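Local coordinates for transcriptional regulator, SorC family (Enterococcus faecalis, PDB 2O0M), which probably regulates transcription by binding DNA in response to a carbohydrate effector, at residues N202-E210 / I226-S234; V148-E159 / S185-M195. One frame throughout, in Å; residues are numbered along the deposited sequence.

Contact 1 (N202-E210 / I226-S234); sequences NYRALYVPE and IQEVLTLIS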
# COMPACT_ATOMS: atom_id res chain seq x y z
N ASN A 202 9.56 9.40 12.24
CA ASN A 202 8.47 9.56 13.17
C ASN A 202 7.17 9.10 12.55
O ASN A 202 7.09 8.91 11.34
CB ASN A 202 8.38 11.02 13.59
CG ASN A 202 9.47 11.39 14.57
OD1 ASN A 202 9.40 11.03 15.74
ND2 ASN A 202 10.50 12.08 14.08
N TYR A 203 6.16 8.91 13.38
CA TYR A 203 4.84 8.52 12.90
C TYR A 203 3.76 9.29 13.61
O TYR A 203 3.96 9.82 14.71
CB TYR A 203 4.60 7.01 13.03
CG TYR A 203 4.34 6.51 14.44
CD1 TYR A 203 3.05 6.29 14.90
CD2 TYR A 203 5.40 6.21 15.30
CE1 TYR A 203 2.81 5.82 16.18
CE2 TYR A 203 5.17 5.72 16.59
CZ TYR A 203 3.86 5.55 17.02
OH TYR A 203 3.60 5.08 18.29
N ARG A 204 2.60 9.34 12.97
CA ARG A 204 1.38 9.80 13.60
C ARG A 204 0.27 8.81 13.26
O ARG A 204 -0.08 8.64 12.10
CB ARG A 204 1.03 11.20 13.12
CG ARG A 204 1.98 12.28 13.65
CD ARG A 204 1.76 12.54 15.12
NE ARG A 204 0.46 13.14 15.38
CZ ARG A 204 0.19 14.43 15.21
NH1 ARG A 204 1.11 15.29 14.80
NH2 ARG A 204 -1.03 14.86 15.48
N ALA A 205 -0.25 8.16 14.29
CA ALA A 205 -1.34 7.21 14.11
C ALA A 205 -2.63 7.96 13.91
O ALA A 205 -2.80 9.06 14.43
CB ALA A 205 -1.45 6.29 15.31
N LEU A 206 -3.53 7.38 13.13
CA LEU A 206 -4.86 7.91 12.95
C LEU A 206 -5.73 7.10 13.89
O LEU A 206 -5.89 5.89 13.71
CB LEU A 206 -5.31 7.75 11.50
CG LEU A 206 -6.74 8.16 11.18
CD1 LEU A 206 -6.98 9.64 11.41
CD2 LEU A 206 -7.04 7.80 9.75
N TYR A 207 -6.27 7.76 14.91
CA TYR A 207 -6.91 7.03 16.01
C TYR A 207 -8.37 6.79 15.67
O TYR A 207 -9.29 7.29 16.32
CB TYR A 207 -6.64 7.74 17.34
CG TYR A 207 -5.27 7.38 17.88
CD1 TYR A 207 -4.24 8.29 17.91
CD2 TYR A 207 -5.00 6.10 18.34
CE1 TYR A 207 -2.98 7.93 18.41
CE2 TYR A 207 -3.73 5.73 18.84
CZ TYR A 207 -2.73 6.65 18.87
OH TYR A 207 -1.49 6.25 19.36
N VAL A 208 -8.55 6.01 14.61
CA VAL A 208 -9.85 5.59 14.13
C VAL A 208 -9.84 4.07 14.22
O VAL A 208 -8.92 3.44 13.72
CB VAL A 208 -10.05 6.05 12.66
CG1 VAL A 208 -11.28 5.40 12.05
CG2 VAL A 208 -10.15 7.56 12.59
N PRO A 209 -10.81 3.47 14.93
CA PRO A 209 -10.83 2.00 14.95
C PRO A 209 -10.91 1.37 13.56
O PRO A 209 -11.48 1.96 12.65
CB PRO A 209 -12.09 1.68 15.75
CG PRO A 209 -12.27 2.88 16.64
CD PRO A 209 -11.88 4.04 15.77
N GLU A 210 -10.32 0.19 13.39
CA GLU A 210 -10.32 -0.49 12.10
C GLU A 210 -11.71 -0.94 11.68
O GLU A 210 -12.00 -1.04 10.49
CB GLU A 210 -9.35 -1.67 12.09
CG GLU A 210 -7.92 -1.25 11.84
CD GLU A 210 -7.67 -0.88 10.39
OE1 GLU A 210 -7.21 -1.74 9.62
OE2 GLU A 210 -7.96 0.27 10.01
N ILE A 226 -7.78 14.31 15.26
CA ILE A 226 -8.09 13.45 14.11
C ILE A 226 -7.95 14.24 12.81
O ILE A 226 -7.38 13.75 11.82
CB ILE A 226 -9.51 12.87 14.22
CG1 ILE A 226 -9.64 11.92 15.43
CG2 ILE A 226 -9.95 12.18 12.91
CD1 ILE A 226 -8.93 10.59 15.28
N GLN A 227 -8.48 15.46 12.80
CA GLN A 227 -8.41 16.33 11.63
C GLN A 227 -6.98 16.61 11.24
O GLN A 227 -6.64 16.66 10.06
CB GLN A 227 -9.10 17.68 11.92
CG GLN A 227 -10.61 17.62 12.06
CD GLN A 227 -11.20 18.92 12.62
OE1 GLN A 227 -10.47 19.86 12.97
NE2 GLN A 227 -12.53 18.98 12.71
N GLU A 228 -6.14 16.80 12.26
CA GLU A 228 -4.73 17.10 12.06
C GLU A 228 -4.06 15.96 11.30
O GLU A 228 -3.32 16.21 10.36
CB GLU A 228 -4.08 17.31 13.42
CG GLU A 228 -2.62 17.70 13.40
CD GLU A 228 -2.18 18.24 14.76
OE1 GLU A 228 -2.92 19.06 15.35
OE2 GLU A 228 -1.10 17.84 15.23
N VAL A 229 -4.35 14.73 11.70
CA VAL A 229 -3.76 13.58 11.01
C VAL A 229 -4.34 13.40 9.60
O VAL A 229 -3.59 13.13 8.66
CB VAL A 229 -3.85 12.28 11.84
CG1 VAL A 229 -3.25 11.10 11.06
CG2 VAL A 229 -3.10 12.47 13.16
N LEU A 230 -5.65 13.58 9.43
CA LEU A 230 -6.27 13.53 8.10
C LEU A 230 -5.66 14.58 7.17
O LEU A 230 -5.44 14.32 5.99
CB LEU A 230 -7.79 13.67 8.16
CG LEU A 230 -8.54 12.49 8.79
CD1 LEU A 230 -10.01 12.86 8.99
CD2 LEU A 230 -8.41 11.20 7.95
N THR A 231 -5.34 15.75 7.72
CA THR A 231 -4.70 16.79 6.92
C THR A 231 -3.28 16.39 6.53
O THR A 231 -2.89 16.57 5.38
CB THR A 231 -4.74 18.14 7.67
OG1 THR A 231 -6.10 18.52 7.86
CG2 THR A 231 -4.03 19.24 6.88
N LEU A 232 -2.52 15.83 7.48
CA LEU A 232 -1.17 15.33 7.19
C LEU A 232 -1.24 14.32 6.05
O LEU A 232 -0.44 14.37 5.10
CB LEU A 232 -0.54 14.69 8.42
CG LEU A 232 -0.04 15.66 9.50
CD1 LEU A 232 0.21 14.95 10.82
CD2 LEU A 232 1.22 16.37 9.04
N ILE A 233 -2.19 13.40 6.14
CA ILE A 233 -2.36 12.37 5.10
C ILE A 233 -2.64 13.02 3.75
O ILE A 233 -2.07 12.64 2.75
CB ILE A 233 -3.48 11.37 5.45
CG1 ILE A 233 -3.07 10.52 6.65
CG2 ILE A 233 -3.82 10.49 4.23
CD1 ILE A 233 -4.24 9.88 7.34
N SER A 234 -3.53 14.03 3.74
CA SER A 234 -3.88 14.72 2.49
C SER A 234 -2.68 15.40 1.81
O SER A 234 -2.70 15.60 0.59
CB SER A 234 -4.98 15.76 2.73
OG SER A 234 -4.44 16.91 3.37

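Contact 2 (V148-E159 / S185-M195); sequences VMGGTTMAMVAE and SVQANSISAVM. With PO4 (phosphate ion), chain B.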
# COMPACT_ATOMS: atom_id res chain seq x y z
N VAL A 148 0.99 5.15 4.26
CA VAL A 148 1.18 3.73 4.02
C VAL A 148 -0.09 2.92 4.27
O VAL A 148 -0.92 3.27 5.11
CB VAL A 148 2.31 3.15 4.88
CG1 VAL A 148 3.63 3.85 4.58
CG2 VAL A 148 1.98 3.26 6.35
N MSE A 149 -0.24 1.85 3.50
CA MSE A 149 -1.21 0.82 3.79
C MSE A 149 -0.59 -0.32 4.59
O MSE A 149 0.63 -0.45 4.69
CB MSE A 149 -1.86 0.29 2.52
CG MSE A 149 -2.72 1.31 1.82
SE MSE A 149 -4.32 1.87 2.81
CE MSE A 149 -5.24 0.24 2.80
N GLY A 150 -1.45 -1.15 5.17
CA GLY A 150 -1.01 -2.30 5.96
C GLY A 150 -1.04 -3.59 5.18
O GLY A 150 -0.87 -3.59 3.96
N GLY A 151 -1.27 -4.69 5.88
CA GLY A 151 -1.30 -6.01 5.30
C GLY A 151 -0.03 -6.78 5.58
O GLY A 151 0.94 -6.24 6.11
N THR A 152 -0.04 -8.06 5.23
CA THR A 152 1.07 -8.94 5.56
C THR A 152 2.37 -8.53 4.88
O THR A 152 3.42 -8.47 5.52
CB THR A 152 0.73 -10.40 5.22
OG1 THR A 152 -0.45 -10.79 5.94
CG2 THR A 152 1.87 -11.32 5.59
N THR A 153 2.31 -8.22 3.59
CA THR A 153 3.49 -7.78 2.86
C THR A 153 4.09 -6.54 3.49
O THR A 153 5.29 -6.48 3.75
CB THR A 153 3.14 -7.48 1.40
OG1 THR A 153 2.68 -8.69 0.79
CG2 THR A 153 4.34 -6.95 0.64
N MSE A 154 3.25 -5.54 3.72
CA MSE A 154 3.74 -4.29 4.26
C MSE A 154 4.30 -4.43 5.69
O MSE A 154 5.27 -3.75 6.05
CB MSE A 154 2.63 -3.24 4.23
CG MSE A 154 2.25 -2.81 2.82
SE MSE A 154 3.67 -1.82 1.92
CE MSE A 154 3.72 -0.32 3.13
N ALA A 155 3.71 -5.31 6.50
CA ALA A 155 4.20 -5.55 7.85
C ALA A 155 5.64 -6.09 7.79
O ALA A 155 6.53 -5.62 8.51
CB ALA A 155 3.31 -6.54 8.56
N MSE A 156 5.86 -7.03 6.89
CA MSE A 156 7.20 -7.61 6.74
C MSE A 156 8.20 -6.65 6.13
O MSE A 156 9.38 -6.59 6.56
CB MSE A 156 7.14 -8.88 5.91
CG MSE A 156 6.39 -10.00 6.59
SE MSE A 156 7.10 -10.49 8.35
CE MSE A 156 8.98 -10.22 8.05
N VAL A 157 7.76 -5.88 5.13
CA VAL A 157 8.58 -4.82 4.57
C VAL A 157 9.02 -3.85 5.66
O VAL A 157 10.20 -3.52 5.78
CB VAL A 157 7.82 -4.05 3.46
CG1 VAL A 157 8.55 -2.75 3.13
CG2 VAL A 157 7.66 -4.92 2.22
N ALA A 158 8.06 -3.38 6.46
CA ALA A 158 8.34 -2.40 7.50
C ALA A 158 9.39 -2.93 8.49
O ALA A 158 10.32 -2.21 8.86
CB ALA A 158 7.07 -2.01 8.23
N GLU A 159 9.26 -4.19 8.89
CA GLU A 159 10.19 -4.79 9.87
C GLU A 159 11.62 -4.83 9.34
O GLU A 159 12.58 -4.91 10.13
CB GLU A 159 9.73 -6.21 10.22
CG GLU A 159 8.43 -6.27 10.99
CD GLU A 159 8.53 -5.78 12.43
OE1 GLU A 159 9.68 -5.61 12.93
OE2 GLU A 159 7.46 -5.58 13.05
N SER A 185 -1.80 -6.52 14.13
CA SER A 185 -0.47 -6.89 13.66
C SER A 185 -0.16 -6.37 12.25
O SER A 185 1.01 -6.21 11.90
CB SER A 185 -0.28 -8.42 13.67
OG SER A 185 -1.31 -9.06 12.92
N VAL A 186 -1.20 -6.14 11.45
CA VAL A 186 -1.00 -5.71 10.06
C VAL A 186 -1.78 -4.45 9.70
O VAL A 186 -1.88 -4.09 8.52
CB VAL A 186 -1.29 -6.85 9.04
CG1 VAL A 186 -0.38 -8.07 9.30
CG2 VAL A 186 -2.77 -7.25 9.04
N GLN A 187 -2.34 -3.75 10.68
CA GLN A 187 -3.04 -2.50 10.36
C GLN A 187 -2.04 -1.39 9.99
O GLN A 187 -0.87 -1.40 10.41
CB GLN A 187 -4.02 -2.08 11.46
CG GLN A 187 -3.46 -1.27 12.57
CD GLN A 187 -4.56 -0.84 13.53
OE1 GLN A 187 -4.91 -1.58 14.43
NE2 GLN A 187 -5.09 0.38 13.35
N ALA A 188 -2.50 -0.44 9.17
CA ALA A 188 -1.65 0.62 8.65
C ALA A 188 -0.95 1.44 9.77
O ALA A 188 0.23 1.80 9.64
CB ALA A 188 -2.48 1.54 7.74
N ASN A 189 -1.66 1.70 10.87
CA ASN A 189 -1.05 2.39 12.03
C ASN A 189 0.20 1.65 12.49
O ASN A 189 1.24 2.27 12.79
CB ASN A 189 -2.00 2.47 13.23
CG ASN A 189 -2.97 3.64 13.19
OD1 ASN A 189 -4.02 3.63 13.90
ND2 ASN A 189 -2.66 4.64 12.40
N SER A 190 0.09 0.33 12.58
CA SER A 190 1.19 -0.50 13.05
C SER A 190 2.36 -0.45 12.09
O SER A 190 3.52 -0.30 12.52
CB SER A 190 0.71 -1.93 13.28
OG SER A 190 -0.31 -1.94 14.26
N ILE A 191 2.08 -0.54 10.79
CA ILE A 191 3.13 -0.46 9.78
C ILE A 191 3.83 0.92 9.89
O ILE A 191 5.04 1.02 9.84
CB ILE A 191 2.58 -0.71 8.32
CG1 ILE A 191 2.52 -2.21 7.99
CG2 ILE A 191 3.46 -0.06 7.29
CD1 ILE A 191 1.58 -3.01 8.81
N SER A 192 3.05 1.98 10.09
CA SER A 192 3.62 3.34 10.20
C SER A 192 4.61 3.44 11.35
O SER A 192 5.71 4.02 11.22
CB SER A 192 2.51 4.38 10.41
OG SER A 192 1.59 4.37 9.33
N ALA A 193 4.24 2.85 12.48
CA ALA A 193 5.06 2.92 13.69
C ALA A 193 6.35 2.15 13.51
O ALA A 193 7.43 2.63 13.88
CB ALA A 193 4.30 2.42 14.89
N VAL A 194 6.24 0.97 12.92
CA VAL A 194 7.42 0.15 12.66
C VAL A 194 8.35 0.82 11.66
O VAL A 194 9.57 0.90 11.87
CB VAL A 194 7.03 -1.28 12.20
CG1 VAL A 194 8.27 -2.07 11.77
CG2 VAL A 194 6.31 -2.00 13.34
N MSE A 195 7.78 1.32 10.57
CA MSE A 195 8.60 2.01 9.57
C MSE A 195 9.32 3.19 10.20
O MSE A 195 10.50 3.40 9.94
CB MSE A 195 7.74 2.52 8.41
CG MSE A 195 7.26 1.44 7.50
SE MSE A 195 6.99 2.14 5.67
CE MSE A 195 6.77 0.42 4.82
P PO4 B . -1.29 -8.79 1.81
O1 PO4 B . -1.74 -9.34 0.51
O2 PO4 B . 0.11 -8.32 1.78
O3 PO4 B . -2.25 -7.73 2.26
O4 PO4 B . -1.42 -9.86 2.85

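Contact 1 (N202-E210 / I226-S234)
Leu206, in the loop after strand 202-203, passes beside helix 226-234 and comes closest at Val229, with CA atoms 6.1 Å apart. The apolar centre is the Leu206 side chain. Its CG stands anti to the backbone N (chi1 175°). From there CB and CD1 lie against Val229 CG1, and CD1 also meets Leu230 CD2 at 4.1 Å. CD2 reaches down the helix to Ile233 CD1. One turn before Leu230, Ile226 sends its CD1 to Tyr207 O at 3.5 Å and to Val208 CG2. Tyr207 is the centre of an inverse gamma turn. At the outer side the bent chain of Arg204 reaches the extended Glu228. Arg204 NH2 gives Glu228 OE2 a nearly straight bond of 3.0 Å, at 162°, and NH1 adds a weak one. OE2 lies in the guanidinium plane; the two planes stand 80° apart, and the bond reaches OE2 from above the carboxylate plane. Leu232 CD1 lies over one guanidinium face, off toward its rim. Leu220 of helix 214-221 also packs on Val208 and Ile226. The contact is thus mainly aliphatic packing, with one charged pair at the outer side in which NH1 and NH2 share OE2.

Contact 2 (V148-E159 / S185-M195)
Val186 O accepts a hydrogen bond from Gly151 N, where the chain leaves strand 142-148 for helix 152-159. Strands 142-148, 169-175 and 202-203 are joined by successive beta-alpha-beta crossovers of a Rossmann-like domain, and their helices, 152-159 and 188-199, lie next to each other against the sheet. The helices run nearly parallel, with their axes 14° apart and 8.6 Å at closest approach. Gly151 N to Val186 O is 2.8 Å, in the carbonyl plane. Gly150 CA lies 3.2 Å from the same Val186 O, a CH...O contact, and the backbones are in direct touch here. The Val186 side chain covers Gly151 and touches Ala155 CB. Ala188 CB then rests on Val148 O at 3.5 Å. Ile191 packs between the helices: CG1 lies against Ala155 N and Met154 CB, CD1 reaches Ala155 CB, and CG2 turns to Val148 CG2. Ser192 OG is bonded to Ala188 O and sits 3.2 Å from Val148 CG2. Val194 CG1 packs on Ala158 CB and O, with the bent Glu159 chain crossing it. Met195 and Met154 are both selenomethionines. Met195 CG packs on Ala158 CB, its SE slides past Val148 CG1, and its CE meets Met154 CE at 3.6 Å. The start of helix 152-159 also holds a phosphate ion, probably from the crystallisation liquor, with Lys312 and Arg252 as further partners. Thr153 grips phosphate O2 twice, through its backbone N at 2.9 Å and through OG1 at 2.8 Å.

In the fold
Both contacts lie within the putative sugar-binding domain, with centres about 15 Å apart. They come in series: contact 2 closes at helix 188-199, and strand 202-203 follows to open contact 1. Strand 169-175 is common ground. It pairs with 142-148 on the side of contact 2 and with 202-203 on the side of contact 1, and its Pro175 touches Leu206, Ala188 and Ser192. Contact 2 is nearer the centre of the chain. Contact 1 packs helix 224-234 beside the sheet's 202-203 end. Together they build a continuous part of the domain, and the phosphate in contact 2 is consistent with an anion-binding site there.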